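Local atomic coordinates of maltose-binding protein MalE1 (Thermotoga maritima, PDB entry 6DTU), a protein that binds maltotetraose, held here between its two lobes, and probably delivers maltose-type sugars to a membrane transporter as the family does. Residues P3-W8 with I279-S284; E129-A134 with K197-E202. All blocks are in the same frame, centred on the assembly; numbering follows the deposited sequence.

Contact 1 (3-8 with 279-284) and contact 2 (129-134 with 197-202) lie on opposite sides of the chain's centre, with their own centres 47 Å apart and their nearest atoms about 32 Å apart. In sequence, both segments of contact 2 fall between the two of contact 1, in keeping with the two-lobed solute-binding fold, whose chain starts in one lobe, builds much of the second and returns to the first. The bound maltotetraose lies in the cleft between. Contact 1 is a buried strand-helix contact in one lobe; the side chain of its Ile7 is about 12 Å from a bound alpha-D-glucopyranose (GLC). Contact 2 joins two helices in the other lobe.

Contact 1: P3-W8 with I279-S284; sequences PKLTIW and IEFLTS
Leu5 meets Phe281 at the CB-CG end of the phenylalanine side chain: CD1 of Leu5 lies 3.7 Å from CB of Phe281 and 3.9 Å from CG of the same residue. CB of Leu5 points toward the helix, and the first torsion (chi1 -64°) swings CG to the side of the backbone N, leaving CD1 to do the touching. The two side chains lie alongside each other, pointing opposite ways. Ile7 returns to the helix-facing side and runs roughly perpendicular to Phe281, the looser approach, CD1 of Ile7 to CE2 of Phe281 being 4.2 Å. Phe281 therefore spans both residues, with Leu5 at its base and Ile7 farther along the ring, and it accounts for 59 of the 127 Å² buried here. Its CG is anti to the backbone N (chi1 174°), which carries the ring from the helix towards the strand across a CA-CA separation of 8.9 Å between Leu5 and Phe281. All three residues are buried and the contact is wholly apolar. Beyond the pair, strand 4-9 runs parallel between strands 31-36 and 58-62. Helix 275-286 rests on the sheet face that bears Leu5 and Ile7: Phe281 also touches Ile58 of strand 58-62 and makes an edge-to-face stack with Phe24 of helix 14-28. From the other face of the strand, Trp8 packs onto helix 39-49.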
loop_
_atom_site.group_PDB
_atom_site.type_symbol
_atom_site.label_atom_id
_atom_site.label_comp_id
_atom_site.label_asym_id
_atom_site.label_seq_id
_atom_site.Cartn_x
_atom_site.Cartn_y
_atom_site.Cartn_z
ATOM N N PRO A 3 18.641 -26.121 -9.043
ATOM C CA PRO A 3 17.679 -25.150 -9.567
ATOM C C PRO A 3 17.776 -23.854 -8.777
ATOM O O PRO A 3 18.413 -23.784 -7.723
ATOM C CB PRO A 3 16.336 -25.837 -9.311
ATOM C CG PRO A 3 16.566 -26.530 -8.016
ATOM C CD PRO A 3 18.026 -27.022 -8.060
ATOM N N LYS A 4 17.107 -22.826 -9.291
ATOM C CA LYS A 4 17.152 -21.498 -8.695
ATOM C C LYS A 4 15.760 -20.888 -8.673
ATOM O O LYS A 4 14.998 -21.027 -9.638
ATOM C CB LYS A 4 18.067 -20.597 -9.537
ATOM C CG LYS A 4 18.235 -19.186 -9.036
ATOM C CD LYS A 4 19.209 -18.472 -9.965
ATOM C CE LYS A 4 19.455 -17.085 -9.565
ATOM N NZ LYS A 4 20.564 -16.542 -10.405
ATOM N N LEU A 5 15.446 -20.208 -7.571
ATOM C CA LEU A 5 14.272 -19.345 -7.470
ATOM C C LEU A 5 14.715 -17.907 -7.290
ATOM O O LEU A 5 15.496 -17.596 -6.379
ATOM C CB LEU A 5 13.392 -19.723 -6.282
ATOM C CG LEU A 5 12.752 -21.116 -6.311
ATOM C CD1 LEU A 5 12.004 -21.359 -5.035
ATOM C CD2 LEU A 5 11.861 -21.260 -7.545
ATOM N N THR A 6 14.222 -17.037 -8.163
ATOM C CA THR A 6 14.471 -15.605 -8.084
ATOM C C THR A 6 13.199 -14.895 -7.645
ATOM O O THR A 6 12.110 -15.176 -8.164
ATOM C CB THR A 6 14.940 -15.087 -9.436
ATOM O OG1 THR A 6 16.162 -15.758 -9.777
ATOM C CG2 THR A 6 15.215 -13.575 -9.346
ATOM N N ILE A 7 13.340 -13.981 -6.689
ATOM C CA ILE A 7 12.237 -13.216 -6.124
ATOM C C ILE A 7 12.511 -11.749 -6.384
ATOM O O ILE A 7 13.623 -11.277 -6.122
ATOM C CB ILE A 7 12.194 -13.424 -4.600
ATOM C CG1 ILE A 7 12.103 -14.910 -4.249
ATOM C CG2 ILE A 7 11.052 -12.628 -3.972
ATOM C CD1 ILE A 7 12.353 -15.190 -2.773
ATOM N N TRP A 8 11.498 -11.019 -6.847
ATOM C CA TRP A 8 11.522 -9.559 -6.903
ATOM C C TRP A 8 10.688 -9.025 -5.748
ATOM O O TRP A 8 9.541 -9.444 -5.555
ATOM C CB TRP A 8 10.922 -9.010 -8.205
ATOM C CG TRP A 8 11.702 -9.277 -9.434
ATOM C CD1 TRP A 8 12.975 -9.805 -9.511
ATOM C CD2 TRP A 8 11.284 -9.023 -10.774
ATOM N NE1 TRP A 8 13.360 -9.903 -10.824
ATOM C CE2 TRP A 8 12.349 -9.413 -11.620
ATOM C CE3 TRP A 8 10.124 -8.472 -11.345
ATOM C CZ2 TRP A 8 12.273 -9.306 -13.011
ATOM C CZ3 TRP A 8 10.050 -8.365 -12.727
ATOM C CH2 TRP A 8 11.127 -8.772 -13.543
ATOM N N ILE A 279 5.932 -22.625 -5.947
ATOM C CA ILE A 279 4.764 -22.888 -5.118
ATOM C C ILE A 279 5.159 -23.672 -3.867
ATOM O O ILE A 279 4.712 -23.358 -2.754
ATOM C CB ILE A 279 3.663 -23.593 -5.942
ATOM C CG1 ILE A 279 3.093 -22.628 -6.975
ATOM C CG2 ILE A 279 2.535 -24.045 -5.019
ATOM C CD1 ILE A 279 2.172 -23.341 -8.013
ATOM N N GLU A 280 6.016 -24.691 -4.022
ATOM C CA GLU A 280 6.456 -25.484 -2.875
ATOM C C GLU A 280 7.165 -24.625 -1.837
ATOM O O GLU A 280 6.946 -24.770 -0.632
ATOM C CB GLU A 280 7.384 -26.613 -3.331
ATOM C CG GLU A 280 8.017 -27.430 -2.169
ATOM C CD GLU A 280 7.042 -28.384 -1.466
ATOM O OE1 GLU A 280 5.901 -28.583 -1.952
ATOM O OE2 GLU A 280 7.425 -28.950 -0.414
ATOM N N PHE A 281 8.075 -23.775 -2.289
ATOM C CA PHE A 281 8.747 -22.828 -1.407
ATOM C C PHE A 281 7.747 -21.959 -0.640
ATOM O O PHE A 281 7.884 -21.754 0.574
ATOM C CB PHE A 281 9.687 -22.008 -2.276
ATOM C CG PHE A 281 10.355 -20.890 -1.584
ATOM C CD1 PHE A 281 11.454 -21.106 -0.797
ATOM C CD2 PHE A 281 9.905 -19.605 -1.754
ATOM C CE1 PHE A 281 12.097 -20.049 -0.185
ATOM C CE2 PHE A 281 10.523 -18.549 -1.129
ATOM C CZ PHE A 281 11.615 -18.764 -0.354
ATOM N N LEU A 282 6.713 -21.472 -1.325
ATOM C CA LEU A 282 5.751 -20.595 -0.664
ATOM C C LEU A 282 4.892 -21.359 0.332
ATOM O O LEU A 282 4.679 -20.887 1.453
ATOM C CB LEU A 282 4.867 -19.899 -1.697
ATOM C CG LEU A 282 5.634 -18.920 -2.591
ATOM C CD1 LEU A 282 4.610 -18.295 -3.526
ATOM C CD2 LEU A 282 6.353 -17.852 -1.791
ATOM N N THR A 283 4.365 -22.522 -0.063
ATOM C CA THR A 283 3.403 -23.216 0.801
ATOM C C THR A 283 4.069 -23.987 1.934
ATOM O O THR A 283 3.501 -24.095 3.027
ATOM C CB THR A 283 2.510 -24.161 -0.012
ATOM O OG1 THR A 283 3.328 -25.180 -0.611
ATOM C CG2 THR A 283 1.730 -23.375 -1.074
ATOM N N SER A 284 5.228 -24.586 1.684
ATOM C CA SER A 284 5.828 -25.477 2.670
ATOM C C SER A 284 6.751 -24.758 3.639
ATOM O O SER A 284 7.127 -25.343 4.664
ATOM C CB SER A 284 6.643 -26.568 1.968
ATOM O OG SER A 284 7.898 -26.042 1.526
#

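Contact 2: E129-A134 with K197-E202; sequences ELIEIA and KRLVDE
Arg198 NE donates a hydrogen bond to Glu202 OE2 at 2.8 Å, nearly straight at 161°, and this salt bridge joins residues four apart at the C-terminal end of helix 187-201. The bond lies close to the guanidinium plane but reaches OE2 from above the carboxylate plane, 47° out of it. CD1 of Ile131 sits over the centre of one guanidinium face, 3.5 Å from CZ of Arg198. An extended chain from CG to NE, with CG anti to the backbone N (chi1 -178°), takes the arginine to this place. Here helix 127-140 packs on the end of helix 187-201, two peripheral helices of one lobe of the solute-binding fold; Phe148 of strand 146-149 touches Leu130 and Leu199. Deeper in, CG1 of Ile131 is 3.8 Å from CD2 of Leu199, an apolar contact between two buried residues. The second branch, CG2 of Ile131, makes a van der Waals contact of methyl with carboxylate oxygen, 3.5 Å from OE1 of Glu202. Across the helices, Lys135 NZ forms a salt bridge with OE1 of Glu202, and Asp128 OD1 another with NH2 of Arg198. Cut back to alanine, Arg198 would probably leave Asp128 and OE2 of Glu202 without their mate and take the flat cover from CD1 of Ile131.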
loop_
_atom_site.group_PDB
_atom_site.type_symbol
_atom_site.label_atom_id
_atom_site.label_comp_id
_atom_site.label_asym_id
_atom_site.label_seq_id
_atom_site.Cartn_x
_atom_site.Cartn_y
_atom_site.Cartn_z
ATOM N N GLU A 129 -7.355 20.687 13.716
ATOM C CA GLU A 129 -6.297 20.681 14.719
ATOM C C GLU A 129 -4.950 20.345 14.092
ATOM O O GLU A 129 -3.931 20.966 14.422
ATOM C CB GLU A 129 -6.655 19.664 15.801
ATOM C CG GLU A 129 -5.874 19.756 17.095
ATOM C CD GLU A 129 -6.072 18.527 17.969
ATOM O OE1 GLU A 129 -7.080 17.812 17.765
ATOM O OE2 GLU A 129 -5.224 18.275 18.854
ATOM N N LEU A 130 -4.926 19.386 13.161
ATOM C CA LEU A 130 -3.671 19.056 12.498
ATOM C C LEU A 130 -3.123 20.259 11.742
ATOM O O LEU A 130 -1.922 20.546 11.807
ATOM C CB LEU A 130 -3.842 17.825 11.592
ATOM C CG LEU A 130 -2.637 17.360 10.757
ATOM C CD1 LEU A 130 -2.689 15.863 10.522
ATOM C CD2 LEU A 130 -2.540 18.071 9.400
ATOM N N ILE A 131 -3.996 21.007 11.063
ATOM C CA ILE A 131 -3.552 22.180 10.314
ATOM C C ILE A 131 -2.925 23.219 11.238
ATOM O O ILE A 131 -1.874 23.787 10.926
ATOM C CB ILE A 131 -4.704 22.766 9.479
ATOM C CG1 ILE A 131 -5.040 21.815 8.333
ATOM C CG2 ILE A 131 -4.332 24.144 8.962
ATOM C CD1 ILE A 131 -6.364 22.114 7.658
ATOM N N GLU A 132 -3.556 23.476 12.388
ATOM C CA GLU A 132 -3.025 24.454 13.337
ATOM C C GLU A 132 -1.674 24.003 13.884
ATOM O O GLU A 132 -0.718 24.784 13.944
ATOM C CB GLU A 132 -4.017 24.639 14.481
ATOM C CG GLU A 132 -3.498 25.474 15.648
ATOM C CD GLU A 132 -4.615 26.247 16.332
ATOM O OE1 GLU A 132 -5.544 25.603 16.853
ATOM O OE2 GLU A 132 -4.591 27.497 16.308
ATOM N N ILE A 133 -1.581 22.737 14.285
ATOM C CA ILE A 133 -0.332 22.215 14.837
ATOM C C ILE A 133 0.787 22.281 13.806
ATOM O O ILE A 133 1.924 22.636 14.126
ATOM C CB ILE A 133 -0.547 20.789 15.379
ATOM C CG1 ILE A 133 -1.471 20.838 16.590
ATOM C CG2 ILE A 133 0.759 20.134 15.778
ATOM C CD1 ILE A 133 -1.958 19.480 17.016
ATOM N N ALA A 134 0.490 21.919 12.559
ATOM C CA ALA A 134 1.504 21.968 11.510
ATOM C C ALA A 134 1.966 23.395 11.253
ATOM O O ALA A 134 3.165 23.644 11.082
ATOM C CB ALA A 134 0.954 21.347 10.235
ATOM N N LYS A 197 -6.384 20.638 -1.646
ATOM C CA LYS A 197 -6.010 21.958 -2.142
ATOM C C LYS A 197 -5.914 22.972 -1.008
ATOM O O LYS A 197 -5.019 23.826 -1.009
ATOM C CB LYS A 197 -6.971 22.430 -3.236
ATOM C CG LYS A 197 -6.502 23.726 -3.877
ATOM C CD LYS A 197 -7.245 24.082 -5.144
ATOM C CE LYS A 197 -6.510 25.210 -5.847
ATOM N NZ LYS A 197 -5.416 24.670 -6.714
ATOM N N ARG A 198 -6.792 22.859 -0.006
ATOM C CA ARG A 198 -6.696 23.719 1.168
ATOM C C ARG A 198 -5.348 23.550 1.865
ATOM O O ARG A 198 -4.700 24.533 2.229
ATOM C CB ARG A 198 -7.845 23.412 2.131
ATOM C CG ARG A 198 -7.844 24.296 3.376
ATOM C CD ARG A 198 -8.843 23.817 4.423
ATOM N NE ARG A 198 -8.603 24.435 5.725
ATOM C CZ ARG A 198 -9.147 24.004 6.860
ATOM N NH1 ARG A 198 -9.945 22.945 6.849
ATOM N NH2 ARG A 198 -8.881 24.613 8.012
ATOM N N LEU A 199 -4.891 22.306 2.022
ATOM C CA LEU A 199 -3.595 22.064 2.651
ATOM C C LEU A 199 -2.458 22.732 1.880
ATOM O O LEU A 199 -1.528 23.291 2.482
ATOM C CB LEU A 199 -3.343 20.560 2.750
ATOM C CG LEU A 199 -4.309 19.691 3.552
ATOM C CD1 LEU A 199 -3.769 18.271 3.599
ATOM C CD2 LEU A 199 -4.520 20.251 4.958
ATOM N N VAL A 200 -2.513 22.685 0.547
ATOM C CA VAL A 200 -1.500 23.344 -0.267
ATOM C C VAL A 200 -1.644 24.855 -0.165
ATOM O O VAL A 200 -0.654 25.576 0.027
ATOM C CB VAL A 200 -1.614 22.864 -1.727
ATOM C CG1 VAL A 200 -0.625 23.609 -2.614
ATOM C CG2 VAL A 200 -1.376 21.356 -1.801
ATOM N N ASP A 201 -2.881 25.353 -0.282
ATOM C CA ASP A 201 -3.121 26.796 -0.272
ATOM C C ASP A 201 -2.726 27.409 1.057
ATOM O O ASP A 201 -2.243 28.545 1.106
ATOM C CB ASP A 201 -4.595 27.103 -0.532
ATOM C CG ASP A 201 -5.007 26.878 -1.973
ATOM O OD1 ASP A 201 -4.126 26.714 -2.849
ATOM O OD2 ASP A 201 -6.230 26.910 -2.231
ATOM N N GLU A 202 -2.967 26.700 2.148
ATOM C CA GLU A 202 -2.585 27.226 3.448
ATOM C C GLU A 202 -1.122 26.975 3.789
ATOM O O GLU A 202 -0.701 27.324 4.895
ATOM C CB GLU A 202 -3.523 26.702 4.536
ATOM C CG GLU A 202 -4.956 27.162 4.340
ATOM C CD GLU A 202 -5.866 26.809 5.495
ATOM O OE1 GLU A 202 -5.365 26.559 6.613
ATOM O OE2 GLU A 202 -7.095 26.777 5.275
#